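VP1 (PDB 4FMH) forms the pentameric building blocks of the Merkel cell polyomavirus capsid and binds sialylated glycans at a site required for infection. Local coordinates at residues D143-V148 / V199-P204; V130-F135 / S254-V259; G138-D143 / N207-Y212; P30-N35 / N66-S71. All coordinates share one frame; numbering follows the deposited sequence.

Contact 1: D143-V148 / V199-P204; sequences DLQGLV and VWCPDP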
loop_
_atom_site.group_PDB
_atom_site.type_symbol
_atom_site.label_atom_id
_atom_site.label_comp_id
_atom_site.label_asym_id
_atom_site.label_seq_id
_atom_site.Cartn_x
_atom_site.Cartn_y
_atom_site.Cartn_z
ATOM N N ASP B 143 -26.685 -1.009 -14.755
ATOM C CA ASP B 143 -27.198 -2.373 -14.679
ATOM C C ASP B 143 -26.666 -3.039 -13.422
ATOM O O ASP B 143 -25.475 -2.946 -13.126
ATOM C CB ASP B 143 -26.799 -3.180 -15.920
ATOM C CG ASP B 143 -27.427 -2.629 -17.201
ATOM O OD1 ASP B 143 -28.669 -2.623 -17.291
ATOM O OD2 ASP B 143 -26.677 -2.200 -18.109
ATOM N N LEU B 144 -27.550 -3.719 -12.696
ATOM C CA LEU B 144 -27.180 -4.364 -11.433
ATOM C C LEU B 144 -27.302 -5.877 -11.487
ATOM O O LEU B 144 -28.175 -6.416 -12.162
ATOM C CB LEU B 144 -28.050 -3.834 -10.288
ATOM C CG LEU B 144 -28.044 -2.325 -10.022
ATOM C CD1 LEU B 144 -29.124 -1.939 -9.008
ATOM C CD2 LEU B 144 -26.670 -1.847 -9.563
ATOM N N GLN B 145 -26.422 -6.549 -10.752
ATOM C CA GLN B 145 -26.476 -7.989 -10.563
ATOM C C GLN B 145 -26.739 -8.231 -9.078
ATOM O O GLN B 145 -26.094 -7.619 -8.225
ATOM C CB GLN B 145 -25.147 -8.638 -10.984
ATOM C CG GLN B 145 -24.996 -10.119 -10.590
ATOM C CD GLN B 145 -25.947 -11.049 -11.333
ATOM O OE1 GLN B 145 -25.921 -11.128 -12.564
ATOM N NE2 GLN B 145 -26.775 -11.783 -10.584
ATOM N N GLY B 146 -27.687 -9.116 -8.778
ATOM C CA GLY B 146 -27.980 -9.461 -7.385
ATOM C C GLY B 146 -27.145 -10.630 -6.881
ATOM O O GLY B 146 -26.968 -11.637 -7.585
ATOM N N LEU B 147 -26.634 -10.494 -5.659
ATOM C CA LEU B 147 -25.907 -11.577 -4.979
ATOM C C LEU B 147 -25.871 -11.248 -3.507
ATOM O O LEU B 147 -25.488 -10.140 -3.124
ATOM C CB LEU B 147 -24.475 -11.736 -5.531
ATOM C CG LEU B 147 -23.625 -12.931 -5.085
ATOM C CD1 LEU B 147 -22.608 -13.283 -6.179
ATOM C CD2 LEU B 147 -22.914 -12.689 -3.735
ATOM N N VAL B 148 -26.273 -12.211 -2.681
ATOM C CA VAL B 148 -26.315 -11.979 -1.246
ATOM C C VAL B 148 -25.471 -12.973 -0.451
ATOM O O VAL B 148 -25.247 -14.107 -0.883
ATOM C CB VAL B 148 -27.761 -11.973 -0.702
ATOM C CG1 VAL B 148 -28.547 -10.800 -1.288
ATOM C CG2 VAL B 148 -28.456 -13.306 -0.994
ATOM N N VAL B 199 -27.085 -6.239 -1.475
ATOM C CA VAL B 199 -27.825 -7.111 -2.378
ATOM C C VAL B 199 -27.351 -6.974 -3.830
ATOM O O VAL B 199 -27.333 -7.957 -4.571
ATOM C CB VAL B 199 -29.347 -6.833 -2.319
ATOM C CG1 VAL B 199 -30.086 -7.685 -3.346
ATOM C CG2 VAL B 199 -29.889 -7.087 -0.919
ATOM N N TRP B 200 -26.984 -5.753 -4.222
ATOM C CA TRP B 200 -26.766 -5.407 -5.636
ATOM C C TRP B 200 -25.362 -4.884 -5.902
ATOM O O TRP B 200 -24.845 -4.044 -5.155
ATOM C CB TRP B 200 -27.758 -4.329 -6.078
ATOM C CG TRP B 200 -29.202 -4.704 -5.952
ATOM C CD1 TRP B 200 -30.084 -4.253 -5.016
ATOM C CD2 TRP B 200 -29.935 -5.601 -6.796
ATOM N NE1 TRP B 200 -31.320 -4.820 -5.215
ATOM C CE2 TRP B 200 -31.260 -5.645 -6.307
ATOM C CE3 TRP B 200 -29.601 -6.368 -7.922
ATOM C CZ2 TRP B 200 -32.260 -6.427 -6.906
ATOM C CZ3 TRP B 200 -30.591 -7.153 -8.511
ATOM C CH2 TRP B 200 -31.903 -7.177 -7.996
ATOM N N CYS B 201 -24.761 -5.371 -6.983
ATOM C CA CYS B 201 -23.468 -4.884 -7.435
ATOM C C CYS B 201 -23.577 -4.539 -8.921
ATOM O O CYS B 201 -24.514 -4.996 -9.582
ATOM C CB CYS B 201 -22.391 -5.944 -7.193
ATOM S SG CYS B 201 -22.592 -7.470 -8.153
ATOM N N PRO B 202 -22.640 -3.729 -9.454
ATOM C CA PRO B 202 -22.691 -3.437 -10.890
ATOM C C PRO B 202 -22.538 -4.718 -11.711
ATOM O O PRO B 202 -21.716 -5.565 -11.365
ATOM C CB PRO B 202 -21.477 -2.520 -11.110
ATOM C CG PRO B 202 -21.156 -1.966 -9.760
ATOM C CD PRO B 202 -21.497 -3.063 -8.802
ATOM N N ASP B 203 -23.347 -4.858 -12.762
ATOM C CA ASP B 203 -23.366 -6.061 -13.595
ATOM C C ASP B 203 -22.328 -5.931 -14.720
ATOM O O ASP B 203 -22.511 -5.130 -15.643
ATOM C CB ASP B 203 -24.777 -6.274 -14.168
ATOM C CG ASP B 203 -24.896 -7.532 -15.036
ATOM O OD1 ASP B 203 -23.894 -8.242 -15.272
ATOM O OD2 ASP B 203 -26.018 -7.801 -15.497
ATOM N N PRO B 204 -21.231 -6.719 -14.650
ATOM C CA PRO B 204 -20.166 -6.541 -15.650
ATOM C C PRO B 204 -20.506 -7.134 -17.021
ATOM O O PRO B 204 -19.775 -6.899 -17.985
ATOM C CB PRO B 204 -18.970 -7.262 -15.018
ATOM C CG PRO B 204 -19.604 -8.345 -14.192
ATOM C CD PRO B 204 -20.869 -7.731 -13.637
HETATM O O HOH W 1 -28.102 -6.175 -14.911
HETATM O O HOH W 2 -23.636 -10.574 -13.896
#
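With its CG anti to its own carbonyl carbon (chi1 -60°), Trp-200 swings its indole across the neighbouring strand, and Leu-144, turned the same way about its first bond (chi1 -57°), sends its side chain over to meet it. The two side chains cross at about a right angle: CB of Leu-144 lies 3.8 Å from Trp-200 CE3, while CD1 of the leucine rests near CB and CG of the tryptophan. Further along, the six-membered ring approaches the backbone of Gly-146, its CE3 3.5 Å from the glycine N. Strands 143-146 and 200-202 run antiparallel in the three-stranded sheet that lies beside the jelly-roll core of VP1, with strand 186-189 on the far side of 142-146. Gln-145 and Cys-201 form the hydrogen-bonded pair: Gln-145 N reaches Cys-201 O at 2.7 Å, and Cys-201 N returns a bond to Gln-145 O. Leu-147 N to Val-199 O and Asp-203 N to Asp-143 O extend the pairing at the two ends. Two waters join the strands, one linking Leu-144 O to Asp-203 OD2 and the other placed 2.7 Å from both Gln-145 OE1 and Asp-203 OD1. Gln-145 NE2 donates to the carbonyls of Gly-146 and Asp-182, and Asp-203 OD1 bonds to Ser-205. Lys-186 bonds to Gln-145 OE1 and makes a salt bridge with Asp-203, which probably offsets the buried carboxylate charge. Trp-200 NE1 is taken up by the carbonyl of Ile-164, while Val-102 and Gly-103 of a neighbouring subunit pack against Gln-145 and Cys-201.

Contact 2: V130-F135 / S254-V259; sequences VNYHMF and SCADIV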
loop_
_atom_site.group_PDB
_atom_site.type_symbol
_atom_site.label_atom_id
_atom_site.label_comp_id
_atom_site.label_asym_id
_atom_site.label_seq_id
_atom_site.Cartn_x
_atom_site.Cartn_y
_atom_site.Cartn_z
ATOM N N VAL B 130 -15.527 -1.126 7.990
ATOM C CA VAL B 130 -16.039 -1.419 6.649
ATOM C C VAL B 130 -16.140 -0.159 5.787
ATOM O O VAL B 130 -16.822 0.802 6.157
ATOM C CB VAL B 130 -17.408 -2.139 6.696
ATOM C CG1 VAL B 130 -17.975 -2.315 5.287
ATOM C CG2 VAL B 130 -17.275 -3.501 7.409
ATOM N N ASN B 131 -15.432 -0.174 4.655
ATOM C CA ASN B 131 -15.589 0.846 3.617
ATOM C C ASN B 131 -16.109 0.249 2.324
ATOM O O ASN B 131 -15.747 -0.875 1.952
ATOM C CB ASN B 131 -14.265 1.566 3.330
ATOM C CG ASN B 131 -14.038 2.764 4.239
ATOM O OD1 ASN B 131 -14.094 3.913 3.791
ATOM N ND2 ASN B 131 -13.784 2.502 5.521
ATOM N N TYR B 132 -16.956 1.013 1.641
ATOM C CA TYR B 132 -17.388 0.667 0.297
ATOM C C TYR B 132 -17.522 1.958 -0.481
ATOM O O TYR B 132 -18.282 2.853 -0.087
ATOM C CB TYR B 132 -18.726 -0.083 0.330
ATOM C CG TYR B 132 -19.226 -0.550 -1.021
ATOM C CD1 TYR B 132 -18.697 -1.696 -1.629
ATOM C CD2 TYR B 132 -20.232 0.149 -1.691
ATOM C CE1 TYR B 132 -19.153 -2.131 -2.881
ATOM C CE2 TYR B 132 -20.694 -0.272 -2.943
ATOM C CZ TYR B 132 -20.156 -1.409 -3.526
ATOM O OH TYR B 132 -20.623 -1.823 -4.754
ATOM N N HIS B 133 -16.780 2.052 -1.583
ATOM C CA HIS B 133 -16.762 3.262 -2.393
ATOM C C HIS B 133 -16.890 2.932 -3.862
ATOM O O HIS B 133 -16.137 2.117 -4.393
ATOM C CB HIS B 133 -15.491 4.067 -2.140
ATOM C CG HIS B 133 -15.333 4.472 -0.714
ATOM N ND1 HIS B 133 -15.995 5.555 -0.173
ATOM C CD2 HIS B 133 -14.642 3.904 0.300
ATOM C CE1 HIS B 133 -15.696 5.649 1.111
ATOM N NE2 HIS B 133 -14.876 4.661 1.422
ATOM N N MET B 134 -17.850 3.578 -4.510
ATOM C CA MET B 134 -18.061 3.399 -5.936
ATOM C C MET B 134 -18.746 4.626 -6.517
ATOM O O MET B 134 -19.483 5.330 -5.824
ATOM C CB MET B 134 -18.884 2.124 -6.221
ATOM C CG MET B 134 -20.390 2.223 -5.981
ATOM S SD MET B 134 -21.375 2.835 -7.385
ATOM C CE MET B 134 -21.150 1.521 -8.571
ATOM N N PHE B 135 -18.482 4.886 -7.790
ATOM C CA PHE B 135 -19.259 5.862 -8.544
ATOM C C PHE B 135 -19.385 5.352 -9.970
ATOM O O PHE B 135 -18.553 4.553 -10.432
ATOM C CB PHE B 135 -18.653 7.278 -8.466
ATOM C CG PHE B 135 -17.398 7.467 -9.289
ATOM C CD1 PHE B 135 -16.149 7.144 -8.767
ATOM C CD2 PHE B 135 -17.470 7.992 -10.582
ATOM C CE1 PHE B 135 -14.987 7.329 -9.520
ATOM C CE2 PHE B 135 -16.316 8.186 -11.338
ATOM C CZ PHE B 135 -15.077 7.854 -10.811
ATOM N N SER B 254 -24.407 7.667 -10.308
ATOM C CA SER B 254 -24.661 6.724 -9.224
ATOM C C SER B 254 -23.454 6.646 -8.317
ATOM O O SER B 254 -22.324 6.804 -8.782
ATOM C CB SER B 254 -24.928 5.326 -9.786
ATOM O OG SER B 254 -25.879 5.365 -10.834
ATOM N N CYS B 255 -23.675 6.373 -7.034
ATOM C CA CYS B 255 -22.542 6.203 -6.116
ATOM C C CYS B 255 -22.913 5.578 -4.773
ATOM O O CYS B 255 -24.091 5.404 -4.444
ATOM C CB CYS B 255 -21.821 7.544 -5.898
ATOM S SG CYS B 255 -22.772 8.758 -4.973
ATOM N N ALA B 256 -21.883 5.233 -4.010
ATOM C CA ALA B 256 -22.040 4.774 -2.631
ATOM C C ALA B 256 -20.726 5.048 -1.938
ATOM O O ALA B 256 -19.665 4.783 -2.512
ATOM C CB ALA B 256 -22.357 3.290 -2.584
ATOM N N ASP B 257 -20.790 5.603 -0.730
ATOM C CA ASP B 257 -19.572 5.854 0.040
ATOM C C ASP B 257 -19.744 5.589 1.528
ATOM O O ASP B 257 -19.983 6.514 2.313
ATOM C CB ASP B 257 -19.051 7.272 -0.214
ATOM C CG ASP B 257 -18.581 7.463 -1.649
ATOM O OD1 ASP B 257 -17.469 6.988 -1.982
ATOM O OD2 ASP B 257 -19.340 8.064 -2.446
ATOM N N ILE B 258 -19.636 4.314 1.897
ATOM C CA ILE B 258 -19.639 3.893 3.300
ATOM C C ILE B 258 -18.230 4.109 3.841
ATOM O O ILE B 258 -17.257 3.633 3.249
ATOM C CB ILE B 258 -20.070 2.422 3.455
ATOM C CG1 ILE B 258 -21.509 2.244 2.953
ATOM C CG2 ILE B 258 -19.935 1.969 4.925
ATOM C CD1 ILE B 258 -21.935 0.784 2.712
ATOM N N VAL B 259 -18.121 4.845 4.947
ATOM C CA VAL B 259 -16.799 5.256 5.462
ATOM C C VAL B 259 -16.425 4.604 6.793
ATOM O O VAL B 259 -15.367 4.896 7.360
ATOM C CB VAL B 259 -16.673 6.792 5.592
ATOM C CG1 VAL B 259 -16.662 7.444 4.212
ATOM C CG2 VAL B 259 -17.782 7.370 6.486
#
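Two central strands of the VP1 jelly roll, 131-138 and 250-263, pair antiparallel here, and their surfaces differ in character. One carries a polar chain made by Asn-131, His-133 and Asp-257. His-133 ND1 donates to Asp-257 OD1 at 2.7 Å, with the oxygen lying in the ring plane and using its anti lone pair; the ring and carboxylate planes are 38° apart. At the other nitrogen, NE2 donates to Asn-131 OD1 over 2.6 Å, on a lone pair and again near the ring plane. Val-259 CG1 meets the imidazole at its edge, 3.7 Å from CE1. The surface bearing Tyr-132, Met-134, Ala-256 and Ile-258 is largely apolar. With CG anti to the backbone N (chi1 -177°), the Tyr-132 ring receives Ala-256 CB at its edge, 3.9 Å from CD2, while Met-134 CG lies 4.1 Å from the same Ala-256 CB. Paired backbone bonds join Tyr-132 to Ile-258 and Met-134 to Ala-256. Tyr-132 OH bonds to Tyr-70 OH, and Phe-228 of a neighbouring subunit packs on Met-134. Asn-131 ND2 bonds to Gly-129 O and Thr-224 OG1, which leaves OD1 as the acceptor for His-133. As assigned, both imidazole nitrogens donate, which would be consistent with a protonated ring whose charge is balanced by Asp-257, itself also in a salt bridge with Arg-276.

Contact 3: G138-D143 / N207-Y212; sequences GGEPLD and NENSRY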
loop_
_atom_site.group_PDB
_atom_site.type_symbol
_atom_site.label_atom_id
_atom_site.label_comp_id
_atom_site.label_asym_id
_atom_site.label_seq_id
_atom_site.Cartn_x
_atom_site.Cartn_y
_atom_site.Cartn_z
ATOM N N GLY B 138 -23.168 7.142 -16.535
ATOM C CA GLY B 138 -23.754 6.450 -17.686
ATOM C C GLY B 138 -24.770 7.278 -18.457
ATOM O O GLY B 138 -25.258 8.298 -17.962
ATOM N N GLY B 139 -25.087 6.827 -19.669
ATOM C CA GLY B 139 -26.109 7.462 -20.498
ATOM C C GLY B 139 -27.457 6.785 -20.326
ATOM O O GLY B 139 -28.393 7.022 -21.099
ATOM N N GLU B 140 -27.539 5.941 -19.300
ATOM C CA GLU B 140 -28.728 5.161 -18.968
ATOM C C GLU B 140 -28.500 4.564 -17.574
ATOM O O GLU B 140 -27.369 4.604 -17.076
ATOM C CB GLU B 140 -28.970 4.065 -20.012
ATOM C CG GLU B 140 -27.876 3.009 -20.110
ATOM C CD GLU B 140 -28.035 2.139 -21.340
ATOM O OE1 GLU B 140 -28.556 1.012 -21.211
ATOM O OE2 GLU B 140 -27.658 2.594 -22.442
ATOM N N PRO B 141 -29.561 4.015 -16.937
ATOM C CA PRO B 141 -29.380 3.478 -15.586
ATOM C C PRO B 141 -28.284 2.417 -15.523
ATOM O O PRO B 141 -28.091 1.660 -16.486
ATOM C CB PRO B 141 -30.734 2.832 -15.271
ATOM C CG PRO B 141 -31.717 3.503 -16.175
ATOM C CD PRO B 141 -30.957 3.887 -17.407
ATOM N N LEU B 142 -27.572 2.373 -14.398
ATOM C CA LEU B 142 -26.556 1.347 -14.166
ATOM C C LEU B 142 -27.225 -0.026 -14.043
ATOM O O LEU B 142 -28.226 -0.178 -13.331
ATOM C CB LEU B 142 -25.763 1.667 -12.899
ATOM C CG LEU B 142 -24.540 0.810 -12.579
ATOM C CD1 LEU B 142 -23.415 1.116 -13.561
ATOM C CD2 LEU B 142 -24.089 1.048 -11.138
ATOM N N ASP B 143 -26.685 -1.009 -14.755
ATOM C CA ASP B 143 -27.198 -2.373 -14.679
ATOM C C ASP B 143 -26.666 -3.039 -13.422
ATOM O O ASP B 143 -25.475 -2.946 -13.126
ATOM C CB ASP B 143 -26.799 -3.180 -15.920
ATOM C CG ASP B 143 -27.427 -2.629 -17.201
ATOM O OD1 ASP B 143 -28.669 -2.623 -17.291
ATOM O OD2 ASP B 143 -26.677 -2.200 -18.109
ATOM N N ASN B 207 -23.828 -2.886 -18.890
ATOM C CA ASN B 207 -23.173 -1.583 -18.672
ATOM C C ASN B 207 -22.221 -1.127 -19.784
ATOM O O ASN B 207 -21.203 -0.487 -19.520
ATOM C CB ASN B 207 -22.474 -1.555 -17.304
ATOM C CG ASN B 207 -23.454 -1.442 -16.167
ATOM O OD1 ASN B 207 -24.312 -0.561 -16.169
ATOM N ND2 ASN B 207 -23.344 -2.342 -15.184
ATOM N N GLU B 208 -22.574 -1.447 -21.026
ATOM C CA GLU B 208 -21.799 -1.022 -22.193
ATOM C C GLU B 208 -21.741 0.506 -22.272
ATOM O O GLU B 208 -20.743 1.075 -22.711
ATOM C CB GLU B 208 -22.398 -1.602 -23.484
ATOM C CG GLU B 208 -22.248 -3.131 -23.643
ATOM C CD GLU B 208 -23.424 -3.956 -23.072
ATOM O OE1 GLU B 208 -23.434 -5.188 -23.315
ATOM O OE2 GLU B 208 -24.333 -3.399 -22.398
ATOM N N ASN B 209 -22.808 1.154 -21.811
ATOM C CA ASN B 209 -22.978 2.599 -21.924
ATOM C C ASN B 209 -22.832 3.334 -20.574
ATOM O O ASN B 209 -23.353 4.439 -20.388
ATOM C CB ASN B 209 -24.327 2.890 -22.594
ATOM C CG ASN B 209 -24.434 4.314 -23.118
ATOM O OD1 ASN B 209 -23.469 4.878 -23.638
ATOM N ND2 ASN B 209 -25.619 4.899 -22.987
ATOM N N SER B 210 -22.123 2.694 -19.641
ATOM C CA SER B 210 -21.740 3.288 -18.356
ATOM C C SER B 210 -20.267 3.003 -18.066
ATOM O O SER B 210 -19.694 2.065 -18.613
ATOM C CB SER B 210 -22.588 2.717 -17.217
ATOM O OG SER B 210 -23.951 3.095 -17.328
ATOM N N ARG B 211 -19.668 3.827 -17.206
ATOM C CA ARG B 211 -18.353 3.561 -16.639
ATOM C C ARG B 211 -18.510 3.535 -15.127
ATOM O O ARG B 211 -19.078 4.465 -14.546
ATOM C CB ARG B 211 -17.345 4.649 -17.037
ATOM C CG ARG B 211 -17.320 5.008 -18.520
ATOM C CD ARG B 211 -16.788 3.875 -19.395
ATOM N NE ARG B 211 -16.778 4.269 -20.806
ATOM C CZ ARG B 211 -17.732 3.977 -21.695
ATOM N NH1 ARG B 211 -18.797 3.256 -21.351
ATOM N NH2 ARG B 211 -17.617 4.403 -22.945
ATOM N N TYR B 212 -18.041 2.469 -14.483
ATOM C CA TYR B 212 -18.116 2.402 -13.023
ATOM C C TYR B 212 -16.786 1.986 -12.420
ATOM O O TYR B 212 -15.986 1.310 -13.074
ATOM C CB TYR B 212 -19.258 1.492 -12.550
ATOM C CG TYR B 212 -19.114 0.034 -12.906
ATOM C CD1 TYR B 212 -18.319 -0.826 -12.136
ATOM C CD2 TYR B 212 -19.808 -0.503 -13.996
ATOM C CE1 TYR B 212 -18.194 -2.186 -12.468
ATOM C CE2 TYR B 212 -19.698 -1.850 -14.328
ATOM C CZ TYR B 212 -18.894 -2.683 -13.562
ATOM O OH TYR B 212 -18.791 -4.016 -13.900
HETATM O O HOH W 3 -25.334 4.454 -15.340
HETATM O O HOH W 4 -25.637 1.228 -17.703
#
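This is a polar, water-bridged contact at the edge of the VP1 jelly roll, where the connection from strand 131-138 to strand 142-146 folds against the type I beta turn Asn-207 to Ser-210 that leads into strand 210-217. Gly-138 pairs with Ser-210 in a non-hydrogen-bonded antiparallel bridge, and next to it Gly-139 N donates to Asn-209 O at 3.0 Å. At the other end, the amide of Asn-207 bonds to both the N and the O of Asp-143: OD1 accepts from Asp-143 N at 2.8 Å and ND2 donates to Asp-143 O, as it does to Asp-203 O. A third bond runs from Asn-207 N to Asp-143 OD2, met on the anti side of the carboxylate, so that these two residues are gripped three times. A chi1 of -172° turns the Leu-142 branch away from its own amide nitrogen and brings CD1 to 3.2 Å from Asn-207 OD1 and also to 4.0 Å from Tyr-212 CD2. The hydroxyl of Tyr-212 bonds to Glu-100 of a neighbouring subunit, and Asn-207 in the turn packs on Asn-230 of that subunit, which places both at the intersubunit boundary. Asn-209 ND2 donates to Glu-140 OE2 with the amide and carboxylate planes 76° apart; Lys-247 forms a salt bridge with that same oxygen, while Leu-245 N occupies Asn-209 OD1. Two waters fill in around Ser-210 OG: one donates to it and to Glu-140 O. The other accepts a hydrogen bond from Ser-210 OG and donates to Pro-141 O and, at 2.7 Å, to Asn-207 OD1.

Contact 4: P30-N35 / N66-S71; sequences PRMGVN and NLPAYS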
loop_
_atom_site.group_PDB
_atom_site.type_symbol
_atom_site.label_atom_id
_atom_site.label_comp_id
_atom_site.label_asym_id
_atom_site.label_seq_id
_atom_site.Cartn_x
_atom_site.Cartn_y
_atom_site.Cartn_z
ATOM N N PRO B 30 -25.674 10.751 1.033
ATOM C CA PRO B 30 -25.663 9.297 1.224
ATOM C C PRO B 30 -27.016 8.751 1.684
ATOM O O PRO B 30 -27.777 9.456 2.363
ATOM C CB PRO B 30 -24.596 9.095 2.306
ATOM C CG PRO B 30 -24.606 10.354 3.078
ATOM C CD PRO B 30 -24.903 11.449 2.079
ATOM N N ARG B 31 -27.309 7.513 1.294
ATOM C CA ARG B 31 -28.564 6.855 1.656
ATOM C C ARG B 31 -28.270 5.580 2.455
ATOM O O ARG B 31 -28.425 4.452 1.966
ATOM C CB ARG B 31 -29.410 6.569 0.405
ATOM C CG ARG B 31 -29.748 7.805 -0.456
ATOM C CD ARG B 31 -30.483 8.892 0.336
ATOM N NE ARG B 31 -30.793 10.074 -0.473
ATOM C CZ ARG B 31 -30.698 11.332 -0.038
ATOM N NH1 ARG B 31 -30.282 11.593 1.196
ATOM N NH2 ARG B 31 -31.005 12.340 -0.846
ATOM N N MET B 32 -27.860 5.788 3.701
ATOM C CA MET B 32 -27.382 4.732 4.588
ATOM C C MET B 32 -28.479 3.934 5.286
ATOM O O MET B 32 -28.211 2.874 5.859
ATOM C CB MET B 32 -26.446 5.341 5.638
ATOM C CG MET B 32 -25.163 5.940 5.061
ATOM S SD MET B 32 -24.052 4.710 4.332
ATOM C CE MET B 32 -24.359 4.907 2.578
ATOM N N GLY B 33 -29.709 4.442 5.255
ATOM C CA GLY B 33 -30.828 3.761 5.894
ATOM C C GLY B 33 -31.785 4.771 6.494
ATOM O O GLY B 33 -32.988 4.686 6.273
ATOM N N VAL B 34 -31.249 5.711 7.271
ATOM C CA VAL B 34 -31.984 6.926 7.608
ATOM C C VAL B 34 -31.694 7.915 6.479
ATOM O O VAL B 34 -30.641 8.571 6.451
ATOM C CB VAL B 34 -31.591 7.505 8.984
ATOM C CG1 VAL B 34 -32.425 8.740 9.307
ATOM C CG2 VAL B 34 -31.754 6.455 10.064
ATOM N N ASN B 35 -32.632 7.995 5.539
ATOM C CA ASN B 35 -32.367 8.612 4.246
ATOM C C ASN B 35 -32.845 10.049 4.068
ATOM O O ASN B 35 -32.533 10.690 3.058
ATOM C CB ASN B 35 -32.880 7.699 3.123
ATOM C CG ASN B 35 -32.112 6.393 3.061
ATOM O OD1 ASN B 35 -31.005 6.298 3.589
ATOM N ND2 ASN B 35 -32.694 5.380 2.426
ATOM N N ASN B 66 -31.205 -0.387 8.329
ATOM C CA ASN B 66 -29.932 -1.104 8.383
ATOM C C ASN B 66 -29.420 -1.564 7.022
ATOM O O ASN B 66 -28.512 -2.405 6.935
ATOM C CB ASN B 66 -30.025 -2.278 9.360
ATOM C CG ASN B 66 -29.861 -1.842 10.806
ATOM O OD1 ASN B 66 -29.576 -0.674 11.089
ATOM N ND2 ASN B 66 -30.044 -2.776 11.727
ATOM N N LEU B 67 -29.988 -0.980 5.966
ATOM C CA LEU B 67 -29.672 -1.368 4.600
ATOM C C LEU B 67 -29.208 -0.170 3.748
ATOM O O LEU B 67 -30.012 0.405 2.988
ATOM C CB LEU B 67 -30.885 -2.079 3.966
ATOM C CG LEU B 67 -31.370 -3.365 4.670
ATOM C CD1 LEU B 67 -32.738 -3.826 4.162
ATOM C CD2 LEU B 67 -30.336 -4.504 4.566
ATOM N N PRO B 68 -27.911 0.219 3.878
ATOM C CA PRO B 68 -27.368 1.275 3.018
ATOM C C PRO B 68 -27.626 0.955 1.550
ATOM O O PRO B 68 -27.519 -0.206 1.123
ATOM C CB PRO B 68 -25.861 1.256 3.332
ATOM C CG PRO B 68 -25.797 0.759 4.747
ATOM C CD PRO B 68 -26.904 -0.272 4.842
ATOM N N ALA B 69 -27.995 1.981 0.796
ATOM C CA ALA B 69 -28.400 1.810 -0.587
ATOM C C ALA B 69 -27.621 2.771 -1.482
ATOM O O ALA B 69 -27.020 3.730 -0.994
ATOM C CB ALA B 69 -29.914 2.042 -0.716
ATOM N N TYR B 70 -27.614 2.489 -2.783
ATOM C CA TYR B 70 -26.953 3.343 -3.758
ATOM C C TYR B 70 -27.626 4.700 -3.867
ATOM O O TYR B 70 -28.847 4.821 -3.701
ATOM C CB TYR B 70 -26.924 2.664 -5.134
ATOM C CG TYR B 70 -25.970 1.490 -5.196
ATOM C CD1 TYR B 70 -24.591 1.687 -5.363
ATOM C CD2 TYR B 70 -26.442 0.182 -5.062
ATOM C CE1 TYR B 70 -23.713 0.604 -5.404
ATOM C CE2 TYR B 70 -25.579 -0.897 -5.098
ATOM C CZ TYR B 70 -24.217 -0.689 -5.268
ATOM O OH TYR B 70 -23.373 -1.785 -5.302
ATOM N N SER B 71 -26.819 5.724 -4.121
ATOM C CA SER B 71 -27.343 7.031 -4.485
ATOM C C SER B 71 -27.407 7.087 -5.995
ATOM O O SER B 71 -26.560 6.504 -6.673
ATOM C CB SER B 71 -26.456 8.164 -3.958
ATOM O OG SER B 71 -26.515 8.226 -2.548
HETATM O O HOH W 5 -25.839 6.209 -0.722
HETATM O O HOH W 6 -30.976 3.080 2.469
#
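Met-32 and Pro-68 make the close-packed part of this contact, whereas waters mediate much of the rest. The Met-32 side chain folds at its second torsion (chi2 -66°), which curls its sulfur and methyl back to the proline; SD and CE each lie 4.0 Å from Pro-68 CB, and the two side chains cross at about a right angle. Pro-68 CG also sits 3.4 Å from the Met-32 carbonyl O. Ile-258 of strand 250-263 touches both residues, so this end of the pair rests on the sheet. Both segments belong to the long connection between strands 11-28 and 71-76 of the jelly roll, the same connection that contributes Trp-45, Tyr-50 and Asp-51 to the sialylated glycan pocket; the Met-32 side chain lies about 12 Å from the bound sialic acid. A single direct hydrogen bond joins the backbones, from Ala-69 N to Arg-31 O at 2.8 Å with an N-H...O angle of 165°. On the hydrated side, one water takes the Arg-31 N-H, donates to Ala-69 O and is hydrogen-bonded to Ser-71 OG (2.8 Å), which also bonds to the Asn-29 carbonyl. A second water donates to Arg-31 O and Leu-67 O and accepts from Asn-35 ND2, giving Arg-31 O two partners. Asn-35 OD1 accepts from Gly-33 N at 2.8 Å, so both ends of that amide are engaged. Arg-31 makes a looser approach with its aliphatic part, CG standing 3.9 Å from Ser-71 OG, before its NE leaves for a salt bridge with Asp-192.

Overall arrangement
From the N terminus, the chain leaves strand 11-28 and first closes a loop at contact 4, within the connection to strand 71-76. Contact 2 then opens at strand 131-138 and closes last, at strand 250-263. Inside its span lies contact 3, which joins the start of strand 142-146 to strand 210-217, and inside that lies contact 1, sharing Asp-143 with it. Contact 4 is in series with the nested three, yet touches two of them in space: Tyr-70 OH meets Trp-200 O of contact 1 and Tyr-132 OH of contact 2. Contacts 1 and 3 meet at Tyr-212, coupling the three-stranded sheet to the larger jelly-roll sheet.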